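Tryptophan--tRNA ligase (Mycoplasma pneumoniae, PDB 2YY5) probably catalyses the ATP-dependent attachment of L-tryptophan to tRNA(Trp), as a homodimeric class I synthetase. Local coordinates at residues G10-H18 / N60-L68; F41-V50 / G131-D142. The protein carries 1 engineered substitution. All coordinates share one frame; numbering follows the deposited sequence.

Interaction 1: G10-H18 / N60-L68; sequences GIQASGKQH and NNFDLVRTL. With WSA (5'-O-[(L-tryptophylamino)sulfonyl]adenosine), chain J; SO4 (sulfate ion), chain H.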
loop_
_atom_site.group_PDB
_atom_site.type_symbol
_atom_site.label_atom_id
_atom_site.label_comp_id
_atom_site.label_asym_id
_atom_site.label_seq_id
_atom_site.Cartn_x
_atom_site.Cartn_y
_atom_site.Cartn_z
ATOM N N GLY B 10 -8.063 -15.180 6.049
ATOM C CA GLY B 10 -7.895 -14.093 6.988
ATOM C C GLY B 10 -9.219 -13.667 7.583
ATOM O O GLY B 10 -10.253 -13.695 6.912
ATOM N N ILE B 11 -9.190 -13.281 8.853
ATOM C CA ILE B 11 -10.394 -12.833 9.538
ATOM C C ILE B 11 -10.137 -11.481 10.178
ATOM O O ILE B 11 -9.135 -11.288 10.872
ATOM C CB ILE B 11 -10.827 -13.821 10.643
ATOM C CG1 ILE B 11 -11.100 -15.204 10.036
ATOM C CG2 ILE B 11 -12.080 -13.302 11.338
ATOM C CD1 ILE B 11 -11.214 -16.315 11.065
ATOM N N GLN B 12 -11.041 -10.541 9.929
ATOM C CA GLN B 12 -10.935 -9.205 10.499
ATOM C C GLN B 12 -11.457 -9.280 11.933
ATOM O O GLN B 12 -12.456 -9.955 12.203
ATOM C CB GLN B 12 -11.776 -8.215 9.688
ATOM C CG GLN B 12 -10.975 -7.241 8.841
ATOM C CD GLN B 12 -11.860 -6.320 8.005
ATOM O OE1 GLN B 12 -12.499 -6.754 7.040
ATOM N NE2 GLN B 12 -11.906 -5.043 8.379
ATOM N N ALA B 13 -10.780 -8.604 12.857
ATOM C CA ALA B 13 -11.214 -8.614 14.249
ATOM C C ALA B 13 -12.298 -7.556 14.438
ATOM O O ALA B 13 -12.328 -6.552 13.724
ATOM C CB ALA B 13 -10.031 -8.343 15.184
ATOM N N SER B 14 -13.177 -7.791 15.409
ATOM C CA SER B 14 -14.273 -6.883 15.692
ATOM C C SER B 14 -15.144 -7.411 16.826
ATOM O O SER B 14 -15.457 -8.606 16.881
ATOM C CB SER B 14 -15.137 -6.705 14.440
ATOM O OG SER B 14 -16.355 -6.059 14.753
ATOM N N GLY B 15 -15.544 -6.516 17.724
ATOM C CA GLY B 15 -16.395 -6.916 18.828
ATOM C C GLY B 15 -17.718 -7.374 18.261
ATOM O O GLY B 15 -18.605 -7.812 18.985
ATOM N N LYS B 16 -17.836 -7.271 16.943
ATOM C CA LYS B 16 -19.046 -7.658 16.235
ATOM C C LYS B 16 -18.933 -9.032 15.596
ATOM O O LYS B 16 -19.744 -9.382 14.736
ATOM C CB LYS B 16 -19.380 -6.634 15.149
ATOM C CG LYS B 16 -20.667 -5.861 15.386
ATOM C CD LYS B 16 -20.436 -4.500 16.035
ATOM C CE LYS B 16 -21.739 -3.702 16.044
ATOM N NZ LYS B 16 -21.558 -2.252 16.299
ATOM N N GLN B 17 -17.924 -9.800 15.997
ATOM C CA GLN B 17 -17.748 -11.152 15.476
ATOM C C GLN B 17 -19.091 -11.868 15.693
ATOM O O GLN B 17 -19.608 -11.899 16.818
ATOM C CB GLN B 17 -16.635 -11.856 16.250
ATOM C CG GLN B 17 -15.669 -12.658 15.399
ATOM C CD GLN B 17 -14.886 -11.798 14.426
ATOM O OE1 GLN B 17 -15.045 -11.926 13.215
ATOM N NE2 GLN B 17 -14.040 -10.914 14.952
ATOM N N HIS B 18 -19.658 -12.431 14.624
ATOM C CA HIS B 18 -20.957 -13.106 14.703
ATOM C C HIS B 18 -20.988 -14.540 14.160
ATOM O O HIS B 18 -19.992 -15.036 13.626
ATOM C CB HIS B 18 -22.001 -12.269 13.965
ATOM C CG HIS B 18 -21.685 -12.050 12.516
ATOM N ND1 HIS B 18 -21.623 -13.079 11.601
ATOM C CD2 HIS B 18 -21.410 -10.917 11.824
ATOM C CE1 HIS B 18 -21.326 -12.593 10.410
ATOM N NE2 HIS B 18 -21.192 -11.282 10.517
ATOM N N ASN B 60 -9.542 -5.877 20.182
ATOM C CA ASN B 60 -10.170 -6.800 19.245
ATOM C C ASN B 60 -9.206 -7.847 18.680
ATOM O O ASN B 60 -9.550 -9.031 18.628
ATOM C CB ASN B 60 -10.832 -6.019 18.108
ATOM C CG ASN B 60 -12.110 -5.318 18.543
ATOM O OD1 ASN B 60 -12.694 -4.543 17.778
ATOM N ND2 ASN B 60 -12.559 -5.593 19.770
ATOM N N ASN B 61 -8.014 -7.420 18.251
ATOM C CA ASN B 61 -7.021 -8.361 17.722
ATOM C C ASN B 61 -6.774 -9.449 18.771
ATOM O O ASN B 61 -6.686 -10.636 18.455
ATOM C CB ASN B 61 -5.696 -7.654 17.390
ATOM C CG ASN B 61 -5.804 -6.730 16.185
ATOM O OD1 ASN B 61 -6.778 -6.781 15.433
ATOM N ND2 ASN B 61 -4.791 -5.887 15.991
ATOM N N PHE B 62 -6.668 -9.030 20.024
ATOM C CA PHE B 62 -6.463 -9.952 21.129
ATOM C C PHE B 62 -7.689 -10.866 21.253
ATOM O O PHE B 62 -7.568 -12.088 21.313
ATOM C CB PHE B 62 -6.239 -9.144 22.420
ATOM C CG PHE B 62 -6.453 -9.930 23.692
ATOM C CD1 PHE B 62 -7.535 -9.649 24.521
ATOM C CD2 PHE B 62 -5.564 -10.931 24.073
ATOM C CE1 PHE B 62 -7.727 -10.353 25.714
ATOM C CE2 PHE B 62 -5.746 -11.640 25.262
ATOM C CZ PHE B 62 -6.830 -11.347 26.084
ATOM N N ASP B 63 -8.869 -10.263 21.280
ATOM C CA ASP B 63 -10.103 -11.023 21.408
ATOM C C ASP B 63 -10.333 -12.053 20.294
ATOM O O ASP B 63 -10.903 -13.119 20.541
ATOM C CB ASP B 63 -11.304 -10.074 21.485
ATOM C CG ASP B 63 -11.390 -9.336 22.814
ATOM O OD1 ASP B 63 -10.982 -9.912 23.847
ATOM O OD2 ASP B 63 -11.883 -8.185 22.828
ATOM N N LEU B 64 -9.904 -11.742 19.072
ATOM C CA LEU B 64 -10.087 -12.678 17.969
ATOM C C LEU B 64 -9.205 -13.911 18.151
ATOM O O LEU B 64 -9.657 -15.031 17.937
ATOM C CB LEU B 64 -9.769 -12.017 16.624
ATOM C CG LEU B 64 -10.070 -12.849 15.369
ATOM C CD1 LEU B 64 -11.560 -13.144 15.269
ATOM C CD2 LEU B 64 -9.620 -12.092 14.151
ATOM N N VAL B 65 -7.951 -13.704 18.549
ATOM C CA VAL B 65 -7.043 -14.821 18.748
ATOM C C VAL B 65 -7.600 -15.764 19.796
ATOM O O VAL B 65 -7.520 -16.982 19.642
ATOM C CB VAL B 65 -5.637 -14.360 19.180
ATOM C CG1 VAL B 65 -4.777 -15.566 19.514
ATOM C CG2 VAL B 65 -4.982 -13.582 18.054
ATOM N N ARG B 66 -8.164 -15.212 20.863
ATOM C CA ARG B 66 -8.743 -16.053 21.896
ATOM C C ARG B 66 -9.938 -16.842 21.360
ATOM O O ARG B 66 -10.093 -18.025 21.664
ATOM C CB ARG B 66 -9.160 -15.215 23.101
ATOM C CG ARG B 66 -8.001 -14.847 24.019
ATOM C CD ARG B 66 -8.515 -14.369 25.358
ATOM N NE ARG B 66 -9.465 -13.272 25.213
ATOM C CZ ARG B 66 -10.243 -12.825 26.191
ATOM N NH1 ARG B 66 -11.080 -11.819 25.969
ATOM N NH2 ARG B 66 -10.189 -13.390 27.392
ATOM N N THR B 67 -10.781 -16.199 20.558
ATOM C CA THR B 67 -11.933 -16.885 19.987
ATOM C C THR B 67 -11.486 -18.052 19.104
ATOM O O THR B 67 -12.016 -19.161 19.206
ATOM C CB THR B 67 -12.799 -15.929 19.140
ATOM O OG1 THR B 67 -13.381 -14.929 19.987
ATOM C CG2 THR B 67 -13.911 -16.696 18.443
ATOM N N LEU B 68 -10.504 -17.803 18.243
ATOM C CA LEU B 68 -10.002 -18.839 17.345
ATOM C C LEU B 68 -9.429 -20.028 18.108
ATOM O O LEU B 68 -9.553 -21.171 17.674
ATOM C CB LEU B 68 -8.954 -18.257 16.395
ATOM C CG LEU B 68 -9.502 -17.198 15.434
ATOM C CD1 LEU B 68 -8.393 -16.674 14.536
ATOM C CD2 LEU B 68 -10.626 -17.812 14.603
HETATM C CD2 WSA J . -9.179 -12.403 3.865
HETATM C CE3 WSA J . -9.859 -13.616 3.881
HETATM C CZ3 WSA J . -9.335 -14.705 3.196
HETATM C CH2 WSA J . -8.137 -14.579 2.498
HETATM C CZ2 WSA J . -7.460 -13.365 2.482
HETATM C CE2 WSA J . -7.985 -12.276 3.168
HETATM N N11 WSA J . -7.553 -11.029 3.341
HETATM C CD1 WSA J . -8.411 -10.366 4.112
HETATM C CG WSA J . -9.417 -11.168 4.456
HETATM C CB WSA J . -10.599 -10.795 5.348
HETATM C CA WSA J . -11.928 -10.897 4.594
HETATM N NH3 WSA J . -11.915 -10.029 3.409
HETATM C C WSA J . -13.060 -10.470 5.532
HETATM O O WSA J . -13.257 -9.281 5.761
HETATM N NS WSA J . -13.796 -11.435 6.073
HETATM S S WSA J . -14.556 -10.884 7.407
HETATM O O1S WSA J . -13.549 -10.421 8.419
HETATM O O2S WSA J . -15.444 -9.728 7.056
HETATM O "O5'" WSA J . -15.316 -11.987 7.915
HETATM C "C5'" WSA J . -14.640 -13.226 8.155
HETATM C "C4'" WSA J . -15.215 -14.421 7.388
HETATM O "O4'" WSA J . -16.612 -14.571 7.696
HETATM C "C3'" WSA J . -15.115 -14.288 5.866
HETATM O "O3'" WSA J . -14.801 -15.561 5.292
HETATM C "C2'" WSA J . -16.541 -13.890 5.492
HETATM O "O2'" WSA J . -16.816 -14.294 4.147
HETATM C "C1'" WSA J . -17.296 -14.803 6.455
HETATM N N9 WSA J . -18.707 -14.362 6.574
HETATM C C8 WSA J . -19.095 -13.123 6.867
HETATM N N7 WSA J . -20.422 -13.078 6.955
HETATM C C5 WSA J . -20.884 -14.304 6.716
HETATM C C4 WSA J . -19.789 -15.119 6.463
HETATM N N3 WSA J . -19.993 -16.418 6.187
HETATM C C2 WSA J . -21.217 -16.918 6.159
HETATM N N1 WSA J . -22.277 -16.168 6.398
HETATM C C6 WSA J . -22.150 -14.863 6.679
HETATM N N6 WSA J . -23.221 -14.113 6.935
HETATM S S SO4 H . -18.836 -9.213 8.196
HETATM O O1 SO4 H . -18.696 -9.625 6.792
HETATM O O2 SO4 H . -18.233 -7.873 8.379
HETATM O O3 SO4 H . -20.270 -9.186 8.549
HETATM O O4 SO4 H . -18.130 -10.167 9.058
HETATM O O HOH W 1 -8.437 -7.230 12.691
#

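Interaction 2: F41-V50 / G131-D142; sequences FVADLHSITV and GLLTYPALMAGD. With WSA (5'-O-[(L-tryptophylamino)sulfonyl]adenosine), chain J; SO4 (sulfate ion), chain I.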
loop_
_atom_site.group_PDB
_atom_site.type_symbol
_atom_site.label_atom_id
_atom_site.label_comp_id
_atom_site.label_asym_id
_atom_site.label_seq_id
_atom_site.Cartn_x
_atom_site.Cartn_y
_atom_site.Cartn_z
ATOM N N PHE B 41 -4.852 -15.721 9.706
ATOM C CA PHE B 41 -4.363 -14.482 10.289
ATOM C C PHE B 41 -5.459 -13.474 10.625
ATOM O O PHE B 41 -6.563 -13.503 10.066
ATOM C CB PHE B 41 -3.325 -13.816 9.364
ATOM C CG PHE B 41 -3.884 -13.366 8.038
ATOM C CD1 PHE B 41 -3.987 -14.253 6.967
ATOM C CD2 PHE B 41 -4.327 -12.055 7.867
ATOM C CE1 PHE B 41 -4.525 -13.844 5.741
ATOM C CE2 PHE B 41 -4.866 -11.632 6.645
ATOM C CZ PHE B 41 -4.964 -12.529 5.582
ATOM N N VAL B 42 -5.131 -12.594 11.563
ATOM C CA VAL B 42 -6.022 -11.536 11.996
ATOM C C VAL B 42 -5.706 -10.406 11.025
ATOM O O VAL B 42 -4.640 -9.808 11.087
ATOM C CB VAL B 42 -5.684 -11.110 13.438
ATOM C CG1 VAL B 42 -6.537 -9.909 13.859
ATOM C CG2 VAL B 42 -5.896 -12.288 14.373
ATOM N N ALA B 43 -6.635 -10.127 10.121
ATOM C CA ALA B 43 -6.427 -9.102 9.110
ATOM C C ALA B 43 -6.611 -7.646 9.591
ATOM O O ALA B 43 -7.495 -6.929 9.118
ATOM C CB ALA B 43 -7.336 -9.395 7.921
ATOM N N ASP B 44 -5.750 -7.212 10.508
ATOM C CA ASP B 44 -5.830 -5.860 11.062
ATOM C C ASP B 44 -5.440 -4.734 10.103
ATOM O O ASP B 44 -5.608 -3.561 10.427
ATOM C CB ASP B 44 -4.990 -5.757 12.337
ATOM C CG ASP B 44 -3.532 -6.131 12.117
ATOM O OD1 ASP B 44 -2.699 -5.715 12.948
ATOM O OD2 ASP B 44 -3.216 -6.844 11.134
ATOM N N LEU B 45 -4.913 -5.081 8.935
ATOM C CA LEU B 45 -4.548 -4.073 7.942
ATOM C C LEU B 45 -5.804 -3.727 7.141
ATOM O O LEU B 45 -5.876 -2.683 6.496
ATOM C CB LEU B 45 -3.438 -4.596 7.019
ATOM C CG LEU B 45 -2.085 -4.829 7.710
ATOM C CD1 LEU B 45 -1.092 -5.368 6.711
ATOM C CD2 LEU B 45 -1.565 -3.533 8.321
ATOM N N HIS B 46 -6.795 -4.614 7.207
ATOM C CA HIS B 46 -8.072 -4.428 6.524
ATOM C C HIS B 46 -9.017 -3.654 7.427
ATOM O O HIS B 46 -9.911 -2.956 6.957
ATOM C CB HIS B 46 -8.682 -5.786 6.164
ATOM C CG HIS B 46 -8.022 -6.441 4.991
ATOM N ND1 HIS B 46 -8.324 -6.107 3.689
ATOM C CD2 HIS B 46 -7.022 -7.350 4.924
ATOM C CE1 HIS B 46 -7.535 -6.779 2.872
ATOM N NE2 HIS B 46 -6.735 -7.540 3.593
ATOM N N SER B 47 -8.796 -3.768 8.731
ATOM C CA SER B 47 -9.629 -3.088 9.716
ATOM C C SER B 47 -9.407 -1.579 9.732
ATOM O O SER B 47 -10.359 -0.808 9.874
ATOM C CB SER B 47 -9.359 -3.661 11.107
ATOM O OG SER B 47 -9.696 -5.027 11.139
ATOM N N ILE B 48 -8.152 -1.163 9.584
ATOM C CA ILE B 48 -7.827 0.257 9.588
ATOM C C ILE B 48 -8.099 0.956 8.253
ATOM O O ILE B 48 -7.573 2.038 8.008
ATOM C CB ILE B 48 -6.352 0.504 9.972
ATOM C CG1 ILE B 48 -5.420 -0.097 8.921
ATOM C CG2 ILE B 48 -6.056 -0.095 11.335
ATOM C CD1 ILE B 48 -3.983 0.366 9.085
ATOM N N THR B 49 -8.895 0.342 7.381
ATOM C CA THR B 49 -9.212 0.987 6.114
ATOM C C THR B 49 -10.345 1.987 6.342
ATOM O O THR B 49 -10.709 2.740 5.444
ATOM C CB THR B 49 -9.600 -0.025 4.995
ATOM O OG1 THR B 49 -10.624 -0.912 5.455
ATOM C CG2 THR B 49 -8.380 -0.826 4.561
ATOM N N VAL B 50 -10.898 1.982 7.551
ATOM C CA VAL B 50 -11.951 2.925 7.937
ATOM C C VAL B 50 -11.552 3.505 9.295
ATOM O O VAL B 50 -10.698 2.942 9.981
ATOM C CB VAL B 50 -13.365 2.251 8.066
ATOM C CG1 VAL B 50 -13.911 1.896 6.693
ATOM C CG2 VAL B 50 -13.287 1.011 8.937
ATOM N N GLY B 131 -8.488 3.429 1.496
ATOM C CA GLY B 131 -8.362 2.023 1.830
ATOM C C GLY B 131 -9.575 1.203 1.447
ATOM O O GLY B 131 -9.480 -0.009 1.270
ATOM N N LEU B 132 -10.720 1.860 1.316
ATOM C CA LEU B 132 -11.944 1.164 0.954
ATOM C C LEU B 132 -11.936 0.720 -0.498
ATOM O O LEU B 132 -12.559 -0.274 -0.851
ATOM C CB LEU B 132 -13.154 2.059 1.223
ATOM C CG LEU B 132 -13.961 1.696 2.472
ATOM C CD1 LEU B 132 -13.030 1.319 3.604
ATOM C CD2 LEU B 132 -14.848 2.864 2.863
ATOM N N LEU B 133 -11.217 1.455 -1.335
ATOM C CA LEU B 133 -11.130 1.130 -2.751
ATOM C C LEU B 133 -10.044 0.085 -3.014
ATOM O O LEU B 133 -10.216 -0.827 -3.832
ATOM C CB LEU B 133 -10.779 2.392 -3.540
ATOM C CG LEU B 133 -11.255 2.578 -4.986
ATOM C CD1 LEU B 133 -10.373 3.633 -5.632
ATOM C CD2 LEU B 133 -11.183 1.293 -5.776
ATOM N N THR B 134 -8.933 0.219 -2.296
ATOM C CA THR B 134 -7.778 -0.641 -2.496
ATOM C C THR B 134 -7.632 -1.942 -1.732
ATOM O O THR B 134 -6.880 -2.811 -2.174
ATOM C CB THR B 134 -6.473 0.145 -2.266
ATOM O OG1 THR B 134 -6.396 0.544 -0.890
ATOM C CG2 THR B 134 -6.425 1.381 -3.161
ATOM N N TYR B 135 -8.327 -2.105 -0.611
ATOM C CA TYR B 135 -8.141 -3.335 0.151
ATOM C C TYR B 135 -8.294 -4.650 -0.632
ATOM O O TYR B 135 -7.667 -5.657 -0.286
ATOM C CB TYR B 135 -9.012 -3.346 1.425
ATOM C CG TYR B 135 -10.481 -3.651 1.254
ATOM C CD1 TYR B 135 -11.405 -2.636 1.004
ATOM C CD2 TYR B 135 -10.953 -4.958 1.385
ATOM C CE1 TYR B 135 -12.770 -2.914 0.887
ATOM C CE2 TYR B 135 -12.307 -5.247 1.271
ATOM C CZ TYR B 135 -13.211 -4.221 1.023
ATOM O OH TYR B 135 -14.547 -4.512 0.907
ATOM N N PRO B 136 -9.119 -4.668 -1.692
ATOM C CA PRO B 136 -9.184 -5.968 -2.368
ATOM C C PRO B 136 -7.878 -6.389 -3.056
ATOM O O PRO B 136 -7.725 -7.539 -3.456
ATOM C CB PRO B 136 -10.370 -5.818 -3.335
ATOM C CG PRO B 136 -10.638 -4.341 -3.396
ATOM C CD PRO B 136 -10.286 -3.838 -2.030
ATOM N N ALA B 137 -6.938 -5.461 -3.185
ATOM C CA ALA B 137 -5.646 -5.772 -3.788
ATOM C C ALA B 137 -4.739 -6.281 -2.664
ATOM O O ALA B 137 -3.840 -7.103 -2.889
ATOM C CB ALA B 137 -5.043 -4.524 -4.441
ATOM N N LEU B 138 -4.982 -5.776 -1.456
ATOM C CA LEU B 138 -4.225 -6.197 -0.283
ATOM C C LEU B 138 -4.573 -7.667 -0.081
ATOM O O LEU B 138 -3.709 -8.492 0.207
ATOM C CB LEU B 138 -4.669 -5.426 0.960
ATOM C CG LEU B 138 -3.603 -5.035 1.991
ATOM C CD1 LEU B 138 -4.266 -4.928 3.354
ATOM C CD2 LEU B 138 -2.457 -6.044 2.020
ATOM N N MET B 139 -5.852 -7.983 -0.245
ATOM C CA MET B 139 -6.326 -9.349 -0.075
ATOM C C MET B 139 -5.623 -10.277 -1.044
ATOM O O MET B 139 -5.101 -11.316 -0.650
ATOM C CB MET B 139 -7.844 -9.440 -0.282
ATOM C CG MET B 139 -8.413 -10.765 0.191
ATOM S SD MET B 139 -10.197 -10.787 0.389
ATOM C CE MET B 139 -10.493 -12.498 0.232
ATOM N N ALA B 140 -5.613 -9.891 -2.312
ATOM C CA ALA B 140 -4.965 -10.675 -3.352
ATOM C C ALA B 140 -3.539 -10.991 -2.913
ATOM O O ALA B 140 -3.064 -12.117 -3.054
ATOM C CB ALA B 140 -4.952 -9.884 -4.658
ATOM N N GLY B 141 -2.866 -9.985 -2.364
ATOM C CA GLY B 141 -1.504 -10.171 -1.903
ATOM C C GLY B 141 -1.419 -11.092 -0.704
ATOM O O GLY B 141 -0.522 -11.935 -0.630
ATOM N N ASP B 142 -2.346 -10.942 0.239
ATOM C CA ASP B 142 -2.347 -11.792 1.426
ATOM C C ASP B 142 -2.428 -13.248 0.988
ATOM O O ASP B 142 -1.789 -14.115 1.574
ATOM C CB ASP B 142 -3.544 -11.487 2.339
ATOM C CG ASP B 142 -3.577 -10.038 2.828
ATOM O OD1 ASP B 142 -2.517 -9.474 3.195
ATOM O OD2 ASP B 142 -4.691 -9.470 2.859
HETATM C CD2 WSA J . -9.179 -12.403 3.865
HETATM C CE3 WSA J . -9.859 -13.616 3.881
HETATM C CZ3 WSA J . -9.335 -14.705 3.196
HETATM C CH2 WSA J . -8.137 -14.579 2.498
HETATM C CZ2 WSA J . -7.460 -13.365 2.482
HETATM C CE2 WSA J . -7.985 -12.276 3.168
HETATM N N11 WSA J . -7.553 -11.029 3.341
HETATM C CD1 WSA J . -8.411 -10.366 4.112
HETATM C CG WSA J . -9.417 -11.168 4.456
HETATM C CB WSA J . -10.599 -10.795 5.348
HETATM C CA WSA J . -11.928 -10.897 4.594
HETATM N NH3 WSA J . -11.915 -10.029 3.409
HETATM C C WSA J . -13.060 -10.470 5.532
HETATM O O WSA J . -13.257 -9.281 5.761
HETATM N NS WSA J . -13.796 -11.435 6.073
HETATM S S WSA J . -14.556 -10.884 7.407
HETATM O O1S WSA J . -13.549 -10.421 8.419
HETATM O O2S WSA J . -15.444 -9.728 7.056
HETATM O "O5'" WSA J . -15.316 -11.987 7.915
HETATM C "C5'" WSA J . -14.640 -13.226 8.155
HETATM C "C4'" WSA J . -15.215 -14.421 7.388
HETATM O "O4'" WSA J . -16.612 -14.571 7.696
HETATM C "C3'" WSA J . -15.115 -14.288 5.866
HETATM O "O3'" WSA J . -14.801 -15.561 5.292
HETATM C "C2'" WSA J . -16.541 -13.890 5.492
HETATM O "O2'" WSA J . -16.816 -14.294 4.147
HETATM C "C1'" WSA J . -17.296 -14.803 6.455
HETATM N N9 WSA J . -18.707 -14.362 6.574
HETATM C C8 WSA J . -19.095 -13.123 6.867
HETATM N N7 WSA J . -20.422 -13.078 6.955
HETATM C C5 WSA J . -20.884 -14.304 6.716
HETATM C C4 WSA J . -19.789 -15.119 6.463
HETATM N N3 WSA J . -19.993 -16.418 6.187
HETATM C C2 WSA J . -21.217 -16.918 6.159
HETATM N N1 WSA J . -22.277 -16.168 6.398
HETATM C C6 WSA J . -22.150 -14.863 6.679
HETATM N N6 WSA J . -23.221 -14.113 6.935
HETATM S S SO4 I . -14.981 -7.423 2.923
HETATM O O1 SO4 I . -15.338 -6.905 1.598
HETATM O O2 SO4 I . -14.478 -8.800 2.782
HETATM O O3 SO4 I . -13.922 -6.575 3.510
HETATM O O4 SO4 I . -16.177 -7.399 3.783
#

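Interaction 1: G10-H18 / N60-L68
L64 lies at the middle of this contact, its two methyl branches spread against the loop that leaves strand 6-11. CG stands opposite the backbone N (chi1 -174°), which carries the fork off the helix toward the loop. CD2 rests on the backbone, 3.4 Å from I11 O, and also meets CG2 of I11, the two side chains crossing obliquely. CD1 turns instead to the amide end of Q17, whose side chain runs across it at about a right angle. A branched, wholly apolar residue suits a place where one group must fill the inner side of a bend. A13, small enough to let the backbone approach the helix closely, sets its CB 3.5 Å from N60 O. N60 extends beside the following turn, its OD1 3.5 Å from S14 CA. A water joins the segments, accepting from A13 N at 2.7 Å and donating to N61 OD1. Farther along the helix, CD1 of I11 and CD2 of L68 meet tip to tip.

A13 to H18 begin the predicted 'HIGH' region. Q12, just before it, gives its N to O1S of the bound tryptophanyl-sulfamoyl adenosine (2.9 Å), while H18 NE2 gives a nearly straight bond to O3 of a sulfate, probably from the crystallisation liquor (3.0 Å, 168°).

M26 of helix 19-26 packs against I11, Q17, L64 and L68, and V42 of strand 37-42 against A13, N61 and L64. Helix 54-71 thus lies between this parallel sheet and helix 311-340, where V314 touches F62 and V65.

Interaction 2: F41-V50 / G131-D142
H46 pushes its imidazole into the hollow formed by Y135, L138, M139 and D142, a knob in a hole on helix 131-144. NE2 gives a nearly straight hydrogen bond to D142 OD2 (2.9 Å, 169°); the carboxylate oxygen lies in the ring plane, although the carboxylate itself is turned 72° from it. One face of the imidazole receives L138 CD1 as a CH-pi contact, 3.8 Å from the ring centroid. The opposite face carries CD1 of the ligand's indole, and Y135 O lies at the edge, 3.4 Å from CE1. Histidine suits the place by pairing flat apolar faces with a polar rim.

D142 OD2 also accepts a hydrogen bond from the indole N11 at 3.3 Å, consistent with the predicted role of D142 in tryptophan binding, while H89 and, weakly, Q83 hold OD1. F41 closes this end: CZ stands 3.7 Å from D142 CB, and the ring turns its edge to N11. M139 lays CG, and beyond it the sulfur and methyl, along the ligand.

Packing is equally close at the start of the helix, where T49 lays CG2 against G131 O at 3.6 Å, the two CA atoms being close because glycine has no side chain. With chi1 52°, T49 OG1 turns back to donate to H46 O, satisfying its hydroxyl within its own segment. The looser side is the margin: exposed V50 meets L132 by methyl groups, and the partly exposed Y135 gives its hydroxyl proton to a second sulfate, probably also from the liquor.

Strand 37-42 and helix 44-47 cover one side of helix 131-144; helix 158-175 packs against P136, M139 and A140. Y94 of the second subunit touches T49 and L138 and bonds to L45 O.

In the fold
Strand 6-11 opens the chain and runs into the first segment of interaction 1, which waits for helix 54-71 to close a loop of 41 residues. Inside that loop lie helices 19-26 and 29-35, strand 37-42 and the first segment of interaction 2. The second segment of interaction 2 comes much later, at 131-142, so the two contacts cross rather than nest. The strands make them neighbours: I11 N and O probably bond to F41 O and A43 N. Interaction 1 joins the parallel sheet to a helix beside it and runs along the bound tryptophanyl adenylate analogue from indole to adenine; interaction 2 brings in helix 131-144 and meets chiefly the indole end.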